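Local coordinates for DltD domain-containing protein (PDB 7D78) that probably acts as a polyketide cyclase of the alpha/beta hydrolase fold, a thioesterase that forms medium-ring lactones, at residues C157-F162 / K294-V299; G212-G217 / L266-P271; N99-L104 / M133-T138. One frame throughout, in Å; residues are numbered along the deposited sequence.

Contact 1. Residues C157-F162 / K294-V299; sequences CPILSF and KGHLTV
Neither segment forms a regular helix or strand, and the two backbones come nearest at Cys157 and His296, whose CA atoms are 6.2 Å apart. The CB of Cys157 is directed at the other loop, and SG lies over one face of the His296 imidazole, 3.7 Å from the ring centroid and 21° off the normal, a sulfur-aromatic contact shifted toward the rim. At the ring's CE1 carbon the carbonyl O of Cys157 comes to 3.0 Å, a close carbon-to-oxygen approach, so this one residue meets the imidazole with both sulfur and carbonyl. With CG anti to the backbone N (chi1 -164°), His296 reaches across between Cys157 and Ile159. Ile159 crosses it at about a right angle, with CG1 3.6 Å from CE1 and CD1 3.7 Å from NE2. Behind the sulfur, Val299 CG1 makes a looser contact, 4.2 Å from Cys157 SG. Both ring nitrogens are bonded beyond the two loops, ND1 to Asp267 OD2 and NE2 to Ser134 OG, which fixes the rotation of the ring and is consistent with a Ser-His-Asp catalytic triad. An alanine here, lacking the imidazole, would probably leave Ser134 and Asp267 without their shared partner and open a gap beside Ile159 and the sulfur of Cys157. The contact is buried between the loop that follows strand 150-156 and the one between strand 286-291 and helix 305-319, with Cys157 and Val299 also packing on strand 259-264, while Pro158 rests on helices 135-146 and 272-281.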
ATOM      1  N   CYS A 157      17.610   2.623 -13.594  1.00 20.29           N
ATOM      2  CA  CYS A 157      18.029   1.734 -12.510  1.00 21.54           C
ATOM      3  C   CYS A 157      16.927   1.518 -11.460  1.00 24.17           C
ATOM      4  O   CYS A 157      17.152   1.747 -10.268  1.00 23.46           O
ATOM      5  CB  CYS A 157      19.314   2.236 -11.856  1.00 19.11           C
ATOM      6  SG  CYS A 157      19.237   3.901 -11.098  1.00 24.24           S
ATOM      7  N   PRO A 158      15.739   1.076 -11.873  1.00 22.26           N
ATOM      8  CA  PRO A 158      14.665   0.871 -10.890  1.00 19.80           C
ATOM      9  C   PRO A 158      15.059  -0.153  -9.833  1.00 21.51           C
ATOM     10  O   PRO A 158      15.716  -1.152 -10.126  1.00 21.47           O
ATOM     11  CB  PRO A 158      13.494   0.368 -11.743  1.00 22.41           C
ATOM     12  CG  PRO A 158      14.134  -0.226 -12.956  1.00 26.64           C
ATOM     13  CD  PRO A 158      15.338   0.637 -13.222  1.00 21.13           C
ATOM     14  N   ILE A 159      14.653   0.113  -8.585  1.00 20.55           N
ATOM     15  CA  ILE A 159      14.834  -0.809  -7.471  1.00 21.75           C
ATOM     16  C   ILE A 159      13.515  -1.539  -7.237  1.00 20.75           C
ATOM     17  O   ILE A 159      12.469  -0.903  -7.056  1.00 19.99           O
ATOM     18  CB  ILE A 159      15.275  -0.086  -6.189  1.00 25.04           C
ATOM     19  CG1 ILE A 159      16.686   0.489  -6.318  1.00 35.80           C
ATOM     20  CG2 ILE A 159      15.344  -1.095  -5.061  1.00 27.56           C
ATOM     21  CD1 ILE A 159      17.115   1.294  -5.070  1.00 34.83           C
ATOM     22  N   LEU A 160      13.562  -2.874  -7.202  1.00 20.19           N
ATOM     23  CA  LEU A 160      12.349  -3.674  -7.197  1.00 21.93           C
ATOM     24  C   LEU A 160      12.193  -4.593  -5.994  1.00 22.24           C
ATOM     25  O   LEU A 160      11.165  -5.280  -5.890  1.00 23.69           O
ATOM     26  CB  LEU A 160      12.272  -4.504  -8.485  1.00 21.02           C
ATOM     27  CG  LEU A 160      12.273  -3.671  -9.766  1.00 21.85           C
ATOM     28  CD1 LEU A 160      12.621  -4.559 -10.960  1.00 28.70           C
ATOM     29  CD2 LEU A 160      10.914  -3.016  -9.965  1.00 20.85           C
ATOM     30  N   SER A 161      13.163  -4.632  -5.087  1.00 22.65           N
ATOM     31  CA  SER A 161      13.049  -5.403  -3.856  1.00 21.69           C
ATOM     32  C   SER A 161      13.828  -4.667  -2.773  1.00 21.58           C
ATOM     33  O   SER A 161      14.681  -3.823  -3.072  1.00 22.38           O
ATOM     34  CB  SER A 161      13.575  -6.836  -4.023  1.00 25.58           C
ATOM     35  OG  SER A 161      14.944  -6.817  -4.398  1.00 29.10           O
ATOM     36  N   PHE A 162      13.530  -4.995  -1.510  1.00 18.91           N
ATOM     37  CA  PHE A 162      14.027  -4.177  -0.402  1.00 21.50           C
ATOM     38  C   PHE A 162      14.479  -4.973   0.817  1.00 26.59           C
ATOM     39  O   PHE A 162      15.465  -4.602   1.460  1.00 24.79           O
ATOM     40  CB  PHE A 162      12.949  -3.163  -0.012  1.00 20.72           C
ATOM     41  CG  PHE A 162      12.551  -2.284  -1.158  1.00 22.28           C
ATOM     42  CD1 PHE A 162      13.324  -1.174  -1.490  1.00 26.88           C
ATOM     43  CD2 PHE A 162      11.477  -2.624  -1.966  1.00 26.94           C
ATOM     44  CE1 PHE A 162      13.005  -0.382  -2.580  1.00 27.74           C
ATOM     45  CE2 PHE A 162      11.143  -1.840  -3.058  1.00 24.15           C
ATOM     46  CZ  PHE A 162      11.907  -0.713  -3.361  1.00 24.98           C
ATOM     47  N   LYS A 294      28.764   1.016 -15.629  1.00 33.67           N
ATOM     48  CA  LYS A 294      28.157   1.992 -14.733  1.00 33.44           C
ATOM     49  C   LYS A 294      27.538   1.315 -13.515  1.00 30.15           C
ATOM     50  O   LYS A 294      27.182   0.133 -13.549  1.00 30.88           O
ATOM     51  CB  LYS A 294      27.096   2.816 -15.463  1.00 32.01           C
ATOM     52  CG  LYS A 294      27.678   3.706 -16.541  1.00 35.39           C
ATOM     53  CD  LYS A 294      28.902   4.445 -16.021  1.00 33.84           C
ATOM     54  CE  LYS A 294      29.548   5.280 -17.117  1.00 39.08           C
ATOM     55  NZ  LYS A 294      28.700   6.430 -17.512  1.00 47.17           N
ATOM     56  N   GLY A 295      27.433   2.084 -12.427  1.00 31.79           N
ATOM     57  CA  GLY A 295      26.744   1.667 -11.232  1.00 31.84           C
ATOM     58  C   GLY A 295      25.416   2.382 -11.054  1.00 31.26           C
ATOM     59  O   GLY A 295      24.966   3.148 -11.907  1.00 27.88           O
ATOM     60  N   HIS A 296      24.788   2.116  -9.903  1.00 30.34           N
ATOM     61  CA  HIS A 296      23.462   2.668  -9.616  1.00 26.38           C
ATOM     62  C   HIS A 296      23.464   4.195  -9.634  1.00 34.26           C
ATOM     63  O   HIS A 296      22.495   4.815 -10.090  1.00 28.31           O
ATOM     64  CB  HIS A 296      22.973   2.140  -8.264  1.00 23.50           C
ATOM     65  CG  HIS A 296      21.504   2.313  -8.029  1.00 27.56           C
ATOM     66  ND1 HIS A 296      20.555   1.527  -8.645  1.00 23.60           N
ATOM     67  CD2 HIS A 296      20.823   3.157  -7.218  1.00 26.87           C
ATOM     68  CE1 HIS A 296      19.352   1.890  -8.237  1.00 26.04           C
ATOM     69  NE2 HIS A 296      19.485   2.881  -7.375  1.00 22.68           N
ATOM     70  N   LEU A 297      24.539   4.825  -9.137  1.00 31.12           N
ATOM     71  CA  LEU A 297      24.589   6.285  -9.053  1.00 31.95           C
ATOM     72  C   LEU A 297      25.306   6.946 -10.219  1.00 35.66           C
ATOM     73  O   LEU A 297      25.144   8.154 -10.414  1.00 39.36           O
ATOM     74  CB  LEU A 297      25.286   6.756  -7.768  1.00 37.75           C
ATOM     75  CG  LEU A 297      24.703   6.420  -6.395  1.00 40.24           C
ATOM     76  CD1 LEU A 297      23.195   6.544  -6.370  1.00 40.89           C
ATOM     77  CD2 LEU A 297      25.146   5.038  -5.969  1.00 43.88           C
ATOM     78  N   THR A 298      26.111   6.204 -10.978  1.00 33.69           N
ATOM     79  CA  THR A 298      26.876   6.758 -12.085  1.00 32.26           C
ATOM     80  C   THR A 298      26.256   6.440 -13.435  1.00 35.85           C
ATOM     81  O   THR A 298      26.855   6.743 -14.473  1.00 32.06           O
ATOM     82  CB  THR A 298      28.320   6.240 -12.044  1.00 34.97           C
ATOM     83  OG1 THR A 298      28.321   4.808 -12.138  1.00 35.84           O
ATOM     84  CG2 THR A 298      29.009   6.663 -10.745  1.00 28.20           C
ATOM     85  N   VAL A 299      25.073   5.825 -13.445  1.00 33.70           N
ATOM     86  CA  VAL A 299      24.471   5.394 -14.702  1.00 31.19           C
ATOM     87  C   VAL A 299      24.228   6.577 -15.633  1.00 36.27           C
ATOM     88  O   VAL A 299      24.255   6.422 -16.859  1.00 38.30           O
ATOM     89  CB  VAL A 299      23.178   4.611 -14.406  1.00 33.61           C
ATOM     90  CG1 VAL A 299      22.204   5.477 -13.602  1.00 30.76           C
ATOM     91  CG2 VAL A 299      22.552   4.086 -15.687  1.00 31.97           C
TER

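Contact 2. Residues G212-G217 / L266-P271; sequences GIEAYG and LDTMSP
Ala215 and Met269 form the tight part of this contact, the methyl CB of the helical alanine lying 3.6 Å from Met269 CE. The methionine side chain leans from its loop toward the helix and bends at its last torsion (chi3 90°), which turns CE onto Ala215, while SD stays farther off at 4.2 Å from the same CB. On the more open side Glu214 extends from the helix with CG anti to the backbone N (chi1 -178°) and crosses exposed Thr268 at about a right angle. Glu214 OE1 is 3.9 Å from Thr268 OG1, too long for a hydrogen bond, so the polar pair merely adjoins. The loop itself is firmly shaped: Asp267 OD1 accepts from the backbone N of Met269 at 2.9 Å, in an Asx turn, and from Ser270 N at 2.8 Å. The Met269 amide approaches nearly in line with the C-O bond, that of Ser270 from above the carboxylate plane. Both bonds hold Asp267, the probable triad acid, in place. Helix 210-220 thus lies against the loop that leads from strand 259-264 into helix 272-281, with Leu297 touching both Glu214 and Met269, and Phe194 also packing on Ala215.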
ATOM      1  N   GLY A 212      25.910  -0.552  -0.540  1.00 26.19           N
ATOM      2  CA  GLY A 212      25.504   0.177   0.648  1.00 26.46           C
ATOM      3  C   GLY A 212      26.541   1.190   1.084  1.00 27.09           C
ATOM      4  O   GLY A 212      26.202   2.298   1.503  1.00 26.67           O
ATOM      5  N   ILE A 213      27.823   0.822   0.997  1.00 27.12           N
ATOM      6  CA  ILE A 213      28.882   1.761   1.358  1.00 30.60           C
ATOM      7  C   ILE A 213      28.897   2.935   0.393  1.00 26.17           C
ATOM      8  O   ILE A 213      29.074   4.091   0.797  1.00 29.26           O
ATOM      9  CB  ILE A 213      30.249   1.050   1.404  1.00 32.20           C
ATOM     10  CG1 ILE A 213      30.267   0.012   2.524  1.00 34.22           C
ATOM     11  CG2 ILE A 213      31.364   2.064   1.610  1.00 30.98           C
ATOM     12  CD1 ILE A 213      31.186  -1.167   2.259  1.00 38.13           C
ATOM     13  N   GLU A 214      28.701   2.666  -0.899  1.00 29.81           N
ATOM     14  CA  GLU A 214      28.654   3.757  -1.862  1.00 26.71           C
ATOM     15  C   GLU A 214      27.450   4.660  -1.615  1.00 31.84           C
ATOM     16  O   GLU A 214      27.543   5.884  -1.772  1.00 29.56           O
ATOM     17  CB  GLU A 214      28.633   3.198  -3.282  1.00 28.87           C
ATOM     18  CG  GLU A 214      28.640   4.266  -4.345  1.00 40.21           C
ATOM     19  CD  GLU A 214      28.538   3.687  -5.741  1.00 46.78           C
ATOM     20  OE1 GLU A 214      28.527   2.438  -5.875  1.00 40.45           O
ATOM     21  OE2 GLU A 214      28.472   4.489  -6.698  1.00 43.66           O
ATOM     22  N   ALA A 215      26.310   4.079  -1.227  1.00 28.18           N
ATOM     23  CA  ALA A 215      25.143   4.901  -0.912  1.00 26.08           C
ATOM     24  C   ALA A 215      25.399   5.747   0.328  1.00 28.71           C
ATOM     25  O   ALA A 215      25.059   6.936   0.361  1.00 28.58           O
ATOM     26  CB  ALA A 215      23.910   4.012  -0.715  1.00 23.36           C
ATOM     27  N   TYR A 216      25.995   5.141   1.356  1.00 28.52           N
ATOM     28  CA  TYR A 216      26.406   5.887   2.538  1.00 27.99           C
ATOM     29  C   TYR A 216      27.241   7.111   2.157  1.00 32.46           C
ATOM     30  O   TYR A 216      26.944   8.236   2.578  1.00 28.72           O
ATOM     31  CB  TYR A 216      27.186   4.965   3.477  1.00 29.11           C
ATOM     32  CG  TYR A 216      27.962   5.710   4.539  1.00 34.75           C
ATOM     33  CD1 TYR A 216      27.301   6.350   5.589  1.00 34.79           C
ATOM     34  CD2 TYR A 216      29.350   5.786   4.491  1.00 34.49           C
ATOM     35  CE1 TYR A 216      27.998   7.039   6.558  1.00 33.96           C
ATOM     36  CE2 TYR A 216      30.059   6.473   5.462  1.00 34.65           C
ATOM     37  CZ  TYR A 216      29.376   7.097   6.490  1.00 36.36           C
ATOM     38  OH  TYR A 216      30.067   7.780   7.460  1.00 40.21           O
ATOM     39  N   GLY A 217      28.286   6.912   1.346  1.00 29.84           N
ATOM     40  CA  GLY A 217      29.121   8.037   0.952  0.98 30.53           C
ATOM     41  C   GLY A 217      28.361   9.071   0.145  1.00 34.66           C
ATOM     42  O   GLY A 217      28.527  10.276   0.343  1.00 31.06           O
ATOM     43  N   LEU A 266      26.917  -2.637 -13.824  1.00 25.63           N
ATOM     44  CA  LEU A 266      27.536  -2.938 -12.538  1.00 32.54           C
ATOM     45  C   LEU A 266      26.728  -2.366 -11.375  1.00 27.26           C
ATOM     46  O   LEU A 266      27.281  -1.836 -10.409  1.00 28.18           O
ATOM     47  CB  LEU A 266      28.973  -2.423 -12.506  1.00 31.45           C
ATOM     48  CG  LEU A 266      29.807  -2.904 -13.698  1.00 34.20           C
ATOM     49  CD1 LEU A 266      31.213  -2.325 -13.656  1.00 36.59           C
ATOM     50  CD2 LEU A 266      29.846  -4.417 -13.706  1.00 29.68           C
ATOM     51  N   ASP A 267      25.407  -2.474 -11.450  1.00 24.24           N
ATOM     52  CA  ASP A 267      24.555  -1.963 -10.382  1.00 26.61           C
ATOM     53  C   ASP A 267      24.724  -2.828  -9.138  1.00 22.49           C
ATOM     54  O   ASP A 267      24.270  -3.974  -9.109  1.00 28.05           O
ATOM     55  CB  ASP A 267      23.101  -1.950 -10.845  1.00 27.43           C
ATOM     56  CG  ASP A 267      22.228  -1.050  -9.988  1.00 25.02           C
ATOM     57  OD1 ASP A 267      22.487  -0.976  -8.769  1.00 24.36           O
ATOM     58  OD2 ASP A 267      21.284  -0.430 -10.531  1.00 24.47           O
ATOM     59  N   THR A 268      25.357  -2.282  -8.099  1.00 24.05           N
ATOM     60  CA  THR A 268      25.521  -2.978  -6.829  1.00 25.92           C
ATOM     61  C   THR A 268      24.404  -2.685  -5.832  1.00 29.54           C
ATOM     62  O   THR A 268      24.465  -3.187  -4.705  1.00 28.07           O
ATOM     63  CB  THR A 268      26.852  -2.598  -6.176  1.00 27.20           C
ATOM     64  OG1 THR A 268      26.932  -1.167  -6.095  1.00 28.57           O
ATOM     65  CG2 THR A 268      28.026  -3.143  -6.983  1.00 34.63           C
ATOM     66  N   MET A 269      23.420  -1.857  -6.194  1.00 26.93           N
ATOM     67  CA  MET A 269      22.286  -1.560  -5.320  1.00 22.40           C
ATOM     68  C   MET A 269      20.972  -2.174  -5.769  1.00 26.93           C
ATOM     69  O   MET A 269      20.153  -2.535  -4.920  1.00 26.98           O
ATOM     70  CB  MET A 269      22.071  -0.046  -5.150  1.00 21.49           C
ATOM     71  CG  MET A 269      23.003   0.653  -4.141  1.00 29.88           C
ATOM     72  SD  MET A 269      23.321   2.385  -4.527  1.00 28.18           S
ATOM     73  CE  MET A 269      22.047   3.298  -3.691  1.00 38.52           C
ATOM     74  N   SER A 270      20.727  -2.252  -7.069  1.00 23.20           N
ATOM     75  CA  SER A 270      19.563  -2.950  -7.606  1.00 26.68           C
ATOM     76  C   SER A 270      20.071  -4.004  -8.576  1.00 25.77           C
ATOM     77  O   SER A 270      20.610  -3.649  -9.641  1.00 25.11           O
ATOM     78  CB  SER A 270      18.617  -1.973  -8.303  1.00 24.71           C
ATOM     79  OG  SER A 270      17.563  -2.655  -8.963  1.00 23.70           O
ATOM     80  N   PRO A 271      19.953  -5.289  -8.256  1.00 25.12           N
ATOM     81  CA  PRO A 271      20.516  -6.338  -9.130  1.00 25.84           C
ATOM     82  C   PRO A 271      20.056  -6.178 -10.568  1.00 30.37           C
ATOM     83  O   PRO A 271      18.843  -6.152 -10.843  1.00 27.67           O
ATOM     84  CB  PRO A 271      19.971  -7.628  -8.509  1.00 27.82           C
ATOM     85  CG  PRO A 271      19.842  -7.287  -7.048  1.00 29.90           C
ATOM     86  CD  PRO A 271      19.412  -5.839  -7.002  1.00 24.13           C
TER

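Contact 3. Residues N99-L104 / M133-T138; sequences NLIDPL and MSFGGT
Ile101 is the first residue of its segment to touch the Phe135 ring, its CG2 branch lying 3.4 Å from CE2 and 3.7 Å from CZ. CG2 is the branch anti to the backbone N; the isoleucine and phenylalanine side chains run antiparallel past one another, and CG2 meets the ring obliquely. Two conformers of Ile101 were modelled, so these separations describe one of them. Its backbone N is meanwhile hydrogen-bonded to Thr238 OG1. Asp102 turns away from the phenyl and serves as the N-cap of helix 103-118, with OD1 accepting a weak bond from Leu104 N at 3.3 Å.

The ring that Ile101 meets belongs to the residue just after Ser134, at the sharp turn between strand 127-133 and helix 135-146. Ser134 has the strained backbone angles (63/-134°) expected of a nucleophile elbow, and Gly132, Ser134 and Gly136 fit the GxSxG pattern of alpha/beta hydrolases. The turn is closed by the backbone bond from Gly136 N to Met133 O, 2.9 Å long, while Gly137 N bonds to Ser134 O. With CG anti to the backbone N (chi1 -164°), Phe135 sends its ring from the start of the helix toward the other segment.

Pro103, the first residue of helix 103-118, supplies the next contact: CB lies 3.6 Å from Phe135 CZ and 3.8 Å from CE2, again obliquely. CG is somewhat farther from CZ, at 4.0 Å. Phe60 meets the same phenyl edge-to-face and Trp245 packs on it as well, with Leu242 of helix 238-244 nearby. Leu104 turns instead to Trp245 and to Ile250 of helix 247-251, and it also packs on Trp244 of the second subunit.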
ATOM      1  N   ASN A  99      10.390  12.838   5.864  1.00 17.14           N
ATOM      2  CA  ASN A  99      11.175  11.738   5.296  1.00 20.14           C
ATOM      3  C   ASN A  99      10.586  10.379   5.647  1.00 21.76           C
ATOM      4  O   ASN A  99      11.308   9.426   5.953  1.00 19.02           O
ATOM      5  CB  ASN A  99      12.638  11.826   5.733  1.00 18.37           C
ATOM      6  CG  ASN A  99      13.211  13.196   5.485  1.00 23.36           C
ATOM      7  OD1 ASN A  99      13.136  14.074   6.349  1.00 20.64           O
ATOM      8  ND2 ASN A  99      13.744  13.411   4.276  1.00 19.20           N
ATOM      9  N   LEU A 100       9.261  10.289   5.588  1.00 22.52           N
ATOM     10  CA  LEU A 100       8.555   9.013   5.643  1.00 21.25           C
ATOM     11  C   LEU A 100       8.245   8.643   4.196  1.00 25.43           C
ATOM     12  O   LEU A 100       7.338   9.207   3.582  1.00 28.66           O
ATOM     13  CB  LEU A 100       7.299   9.115   6.504  1.00 22.27           C
ATOM     14  CG  LEU A 100       6.326   7.916   6.534  1.00 32.11           C
ATOM     15  CD1 LEU A 100       7.029   6.588   6.426  1.00 26.44           C
ATOM     16  CD2 LEU A 100       5.489   7.936   7.807  1.00 36.57           C
ATOM     17  N   ILE A 101       8.983   7.692   3.646  0.50 22.59           N
ATOM     18  CA  ILE A 101       8.907   7.408   2.216  0.50 21.77           C
ATOM     19  C   ILE A 101       7.881   6.302   1.989  0.50 21.76           C
ATOM     20  O   ILE A 101       8.137   5.129   2.274  0.50 19.17           O
ATOM     21  CB  ILE A 101      10.280   7.044   1.649  0.50 20.74           C
ATOM     22  CG1 ILE A 101      11.163   8.294   1.630  0.50 21.52           C
ATOM     23  CG2 ILE A 101      10.151   6.476   0.247  0.50 21.87           C
ATOM     24  CD1 ILE A 101      12.625   8.000   1.638  0.50 18.69           C
ATOM     25  N   ASP A 102       6.706   6.687   1.485  1.00 18.03           N
ATOM     26  CA  ASP A 102       5.606   5.775   1.194  1.00 22.66           C
ATOM     27  C   ASP A 102       5.504   5.730  -0.321  1.00 19.81           C
ATOM     28  O   ASP A 102       4.954   6.660  -0.932  1.00 15.71           O
ATOM     29  CB  ASP A 102       4.296   6.257   1.825  1.00 19.66           C
ATOM     30  CG  ASP A 102       3.153   5.281   1.636  1.00 27.11           C
ATOM     31  OD1 ASP A 102       3.282   4.333   0.839  1.00 24.51           O
ATOM     32  OD2 ASP A 102       2.113   5.463   2.307  1.00 40.30           O
ATOM     33  N   PRO A 103       6.035   4.694  -0.971  1.00 19.29           N
ATOM     34  CA  PRO A 103       6.055   4.694  -2.442  1.00 16.87           C
ATOM     35  C   PRO A 103       4.669   4.733  -3.043  1.00 17.05           C
ATOM     36  O   PRO A 103       4.482   5.345  -4.102  1.00 17.32           O
ATOM     37  CB  PRO A 103       6.783   3.387  -2.781  1.00 18.53           C
ATOM     38  CG  PRO A 103       6.523   2.509  -1.566  1.00 17.74           C
ATOM     39  CD  PRO A 103       6.566   3.447  -0.402  1.00 19.27           C
ATOM     40  N   LEU A 104       3.679   4.111  -2.391  1.00 15.07           N
ATOM     41  CA  LEU A 104       2.324   4.152  -2.939  1.00 19.31           C
ATOM     42  C   LEU A 104       1.707   5.542  -2.811  1.00 18.85           C
ATOM     43  O   LEU A 104       0.927   5.952  -3.677  1.00 20.99           O
ATOM     44  CB  LEU A 104       1.445   3.096  -2.253  1.00 22.34           C
ATOM     45  CG  LEU A 104       1.865   1.636  -2.498  1.00 23.86           C
ATOM     46  CD1 LEU A 104       0.946   0.681  -1.744  1.00 24.27           C
ATOM     47  CD2 LEU A 104       1.876   1.298  -3.988  1.00 21.51           C
ATOM     48  N   MET A 133      14.277   7.887 -11.462  1.00 19.68           N
ATOM     49  CA  MET A 133      15.571   7.274 -11.206  1.00 20.86           C
ATOM     50  C   MET A 133      15.525   6.454  -9.927  1.00 20.33           C
ATOM     51  O   MET A 133      15.018   6.923  -8.902  1.00 21.15           O
ATOM     52  CB  MET A 133      16.676   8.319 -11.092  1.00 24.39           C
ATOM     53  CG  MET A 133      18.040   7.690 -10.823  1.00 27.09           C
ATOM     54  SD  MET A 133      19.332   8.764 -11.427  1.00 38.52           S
ATOM     55  CE  MET A 133      20.795   7.871 -10.884  1.00 38.75           C
ATOM     56  N   SER A 134      16.068   5.238  -9.988  1.00 20.50           N
ATOM     57  CA  SER A 134      16.244   4.388  -8.808  1.00 22.04           C
ATOM     58  C   SER A 134      14.852   4.091  -8.256  1.00 22.60           C
ATOM     59  O   SER A 134      13.962   3.731  -9.047  1.00 21.85           O
ATOM     60  CB  SER A 134      17.209   5.072  -7.842  1.00 25.13           C
ATOM     61  OG  SER A 134      17.451   4.266  -6.702  1.00 23.68           O
ATOM     62  N   PHE A 135      14.630   4.211  -6.946  1.00 21.39           N
ATOM     63  CA  PHE A 135      13.320   4.139  -6.301  1.00 20.57           C
ATOM     64  C   PHE A 135      12.253   4.936  -7.060  1.00 19.60           C
ATOM     65  O   PHE A 135      11.107   4.481  -7.197  1.00 17.38           O
ATOM     66  CB  PHE A 135      13.475   4.652  -4.858  1.00 19.61           C
ATOM     67  CG  PHE A 135      12.342   4.306  -3.940  1.00 20.69           C
ATOM     68  CD1 PHE A 135      12.333   3.098  -3.263  1.00 18.74           C
ATOM     69  CD2 PHE A 135      11.326   5.223  -3.689  1.00 21.41           C
ATOM     70  CE1 PHE A 135      11.300   2.781  -2.387  1.00 24.32           C
ATOM     71  CE2 PHE A 135      10.282   4.908  -2.817  1.00 22.65           C
ATOM     72  CZ  PHE A 135      10.270   3.685  -2.169  1.00 22.75           C
ATOM     73  N   GLY A 136      12.621   6.117  -7.570  1.00 17.05           N
ATOM     74  CA  GLY A 136      11.662   6.947  -8.283  1.00 17.33           C
ATOM     75  C   GLY A 136      11.207   6.369  -9.614  1.00 17.74           C
ATOM     76  O   GLY A 136      10.099   6.665 -10.077  1.00 18.62           O
ATOM     77  N   GLY A 137      12.057   5.576 -10.269  1.00 17.99           N
ATOM     78  CA  GLY A 137      11.609   4.886 -11.471  1.00 19.02           C
ATOM     79  C   GLY A 137      10.525   3.868 -11.172  1.00 18.22           C
ATOM     80  O   GLY A 137       9.555   3.733 -11.928  1.00 17.18           O
ATOM     81  N   THR A 138      10.668   3.150 -10.054  1.00 19.06           N
ATOM     82  CA  THR A 138       9.662   2.167  -9.669  1.00 18.40           C
ATOM     83  C   THR A 138       8.362   2.855  -9.261  1.00 17.25           C
ATOM     84  O   THR A 138       7.272   2.402  -9.625  1.00 16.40           O
ATOM     85  CB  THR A 138      10.216   1.296  -8.538  1.00 20.08           C
ATOM     86  OG1 THR A 138      11.523   0.832  -8.903  1.00 21.35           O
ATOM     87  CG2 THR A 138       9.317   0.092  -8.261  1.00 18.86           C
TER

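Overall arrangement
From the N terminus, contact 3 comes first: it closes a loop of 28 residues, through helix 103-118 and strand 127-133, and brings the start of that helix to the turn that opens helix 135-146. Contact 1 opens afterwards, in series, and spans 131 residues, from the end of strand 150-156 to the loop beyond strand 286-291. Contact 2 is nested inside it, joining helix 210-220 to the loop after strand 259-264. Contacts 1 and 2 touch directly, as at Lys294 and Leu266, and contact 1 also touches contact 3 through Ile159 and Thr138. Contacts 2 and 3 stay about 6 Å apart at their nearest atoms, and the probable triad draws one residue from each contact.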